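Local coordinates for protein quinoline 2-oxidoreductase large subunit (Pseudomonas putida, PDB 1T3Q) that probably catalyses the hydroxylation of quinoline at carbon 2, as the molybdenum-carrying large subunit of a xanthine dehydrogenase family enzyme, at residues R443-E448 and V657-A662. Sequence-based numbering, arbitrary orientation.
Sequences RQRQAE and VTDFFA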
loop_
_atom_site.group_PDB
_atom_site.type_symbol
_atom_site.label_atom_id
_atom_site.label_comp_id
_atom_site.label_asym_id
_atom_site.label_seq_id
_atom_site.Cartn_x
_atom_site.Cartn_y
_atom_site.Cartn_z
ATOM N N ARG B 443 58.725 -5.562 10.269
ATOM C CA ARG B 443 59.943 -4.805 10.549
ATOM C C ARG B 443 60.910 -4.913 9.373
ATOM O O ARG B 443 61.619 -3.963 9.043
ATOM C CB ARG B 443 60.608 -5.345 11.820
ATOM N N GLN B 444 60.923 -6.085 8.746
ATOM C CA GLN B 444 61.789 -6.356 7.608
ATOM C C GLN B 444 61.280 -5.556 6.409
ATOM O O GLN B 444 62.051 -4.912 5.700
ATOM C CB GLN B 444 61.764 -7.860 7.308
ATOM C CG GLN B 444 62.986 -8.416 6.595
ATOM N N ARG B 445 59.969 -5.593 6.202
ATOM C CA ARG B 445 59.340 -4.874 5.103
ATOM C C ARG B 445 59.474 -3.361 5.304
ATOM O O ARG B 445 59.697 -2.615 4.352
ATOM C CB ARG B 445 57.863 -5.267 5.012
ATOM C CG ARG B 445 57.074 -4.525 3.948
ATOM C CD ARG B 445 55.602 -4.907 3.998
ATOM N NE ARG B 445 54.775 -3.947 3.275
ATOM C CZ ARG B 445 53.445 -3.940 3.284
ATOM N NH1 ARG B 445 52.778 -4.852 3.983
ATOM N NH2 ARG B 445 52.781 -3.014 2.603
ATOM N N GLN B 446 59.346 -2.918 6.550
ATOM C CA GLN B 446 59.451 -1.500 6.881
ATOM C C GLN B 446 60.849 -0.966 6.595
ATOM O O GLN B 446 61.011 0.063 5.935
ATOM C CB GLN B 446 59.117 -1.283 8.359
ATOM C CG GLN B 446 59.287 0.152 8.838
ATOM C CD GLN B 446 59.006 0.292 10.320
ATOM O OE1 GLN B 446 59.652 -0.353 11.145
ATOM N NE2 GLN B 446 58.035 1.132 10.668
ATOM N N ALA B 447 61.858 -1.669 7.097
ATOM C CA ALA B 447 63.244 -1.268 6.899
ATOM C C ALA B 447 63.577 -1.177 5.414
ATOM O O ALA B 447 64.291 -0.273 4.985
ATOM C CB ALA B 447 64.178 -2.260 7.589
ATOM N N GLU B 448 63.047 -2.108 4.631
ATOM C CA GLU B 448 63.302 -2.126 3.196
ATOM C C GLU B 448 62.472 -1.123 2.402
ATOM O O GLU B 448 62.643 -0.993 1.191
ATOM C CB GLU B 448 63.078 -3.536 2.641
ATOM N N VAL B 657 46.659 2.621 2.651
ATOM C CA VAL B 657 46.472 1.585 3.658
ATOM C C VAL B 657 46.673 0.307 2.863
ATOM O O VAL B 657 45.803 -0.086 2.088
ATOM C CB VAL B 657 45.043 1.586 4.233
ATOM C CG1 VAL B 657 44.926 0.525 5.315
ATOM C CG2 VAL B 657 44.701 2.964 4.787
ATOM N N THR B 658 47.822 -0.330 3.049
ATOM C CA THR B 658 48.147 -1.538 2.310
ATOM C C THR B 658 47.623 -2.831 2.909
ATOM O O THR B 658 47.403 -3.800 2.185
ATOM C CB THR B 658 49.668 -1.685 2.146
ATOM O OG1 THR B 658 50.276 -1.834 3.435
ATOM C CG2 THR B 658 50.243 -0.462 1.458
ATOM N N ASP B 659 47.435 -2.852 4.226
ATOM C CA ASP B 659 46.957 -4.048 4.902
ATOM C C ASP B 659 46.024 -3.707 6.057
ATOM O O ASP B 659 46.135 -2.649 6.669
ATOM C CB ASP B 659 48.135 -4.842 5.474
ATOM C CG ASP B 659 49.144 -5.238 4.420
ATOM O OD1 ASP B 659 49.005 -6.336 3.843
ATOM O OD2 ASP B 659 50.076 -4.449 4.171
ATOM N N PHE B 660 45.109 -4.619 6.346
ATOM C CA PHE B 660 44.194 -4.439 7.459
ATOM C C PHE B 660 43.873 -5.808 8.027
ATOM O O PHE B 660 43.522 -6.741 7.297
ATOM C CB PHE B 660 42.919 -3.715 7.019
ATOM C CG PHE B 660 42.550 -2.566 7.916
ATOM C CD1 PHE B 660 42.117 -2.793 9.219
ATOM C CD2 PHE B 660 42.686 -1.254 7.475
ATOM C CE1 PHE B 660 41.833 -1.727 10.074
ATOM C CE2 PHE B 660 42.403 -0.181 8.322
ATOM C CZ PHE B 660 41.977 -0.419 9.624
ATOM N N PHE B 661 44.035 -5.922 9.338
ATOM C CA PHE B 661 43.792 -7.163 10.050
ATOM C C PHE B 661 42.734 -6.897 11.109
ATOM O O PHE B 661 42.781 -5.874 11.792
ATOM C CB PHE B 661 45.082 -7.627 10.720
ATOM C CG PHE B 661 46.259 -7.710 9.783
ATOM C CD1 PHE B 661 46.475 -8.845 9.007
ATOM C CD2 PHE B 661 47.154 -6.651 9.679
ATOM C CE1 PHE B 661 47.569 -8.921 8.142
ATOM C CE2 PHE B 661 48.248 -6.719 8.816
ATOM C CZ PHE B 661 48.455 -7.854 8.049
ATOM N N ALA B 662 41.782 -7.812 11.243
ATOM C CA ALA B 662 40.723 -7.651 12.227
ATOM C C ALA B 662 40.455 -8.925 13.016
ATOM O O ALA B 662 40.422 -10.021 12.458
ATOM C CB ALA B 662 39.433 -7.197 11.539
#
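R445 leaves its helix with CG anti to the backbone N (chi1 177°) and stays extended as far as NE, a reach long enough to meet T658 and D659 on a strand whose nearest CA, that of T658, lies 12.0 Å from the CA of R445. On the strand side, D659 turns CG beside its own backbone N (chi1 -58°), which sets the carboxylate next to the T658 hydroxyl. The guanidinium then works through its edge. NH1 of R445 forms a salt bridge with OD2 of D659 at 2.7 Å, nearly straight and close to the guanidinium plane; it arrives on the syn side of OD2 but out of the carboxylate plane, with the two flat groups turned 72° apart. NH2 of R445 donates to OG1 of T658 at 2.9 Å, a more bent bond with the oxygen tilted from the plane. OG1 of T658 in turn donates a hydrogen bond to OD2 of D659, 2.7 Å away, from the anti side and the face opposite NH1, closing a ring of three polar groups.

T658 and D659 both face I645 of strand 636-649 in a classic beta bulge, which probably helps two consecutive side chains serve one arginine. The contact thus ties helix 439-450 to strand 655-665 at the surface of the molybdopterin cofactor-binding domain, while on the same strand F661 packs against helix 426-437. Replacing D659 with an alanine would probably leave the R445 guanidinium without this charge partner and freer to turn, and the T658 hydroxyl with little more than a weak bond to the I645 carbonyl. With little area buried, the link is a matter of charge and directed bonds: OD2 is gripped by two donors, and the neighbouring arginine probably helps keep D659 ionised.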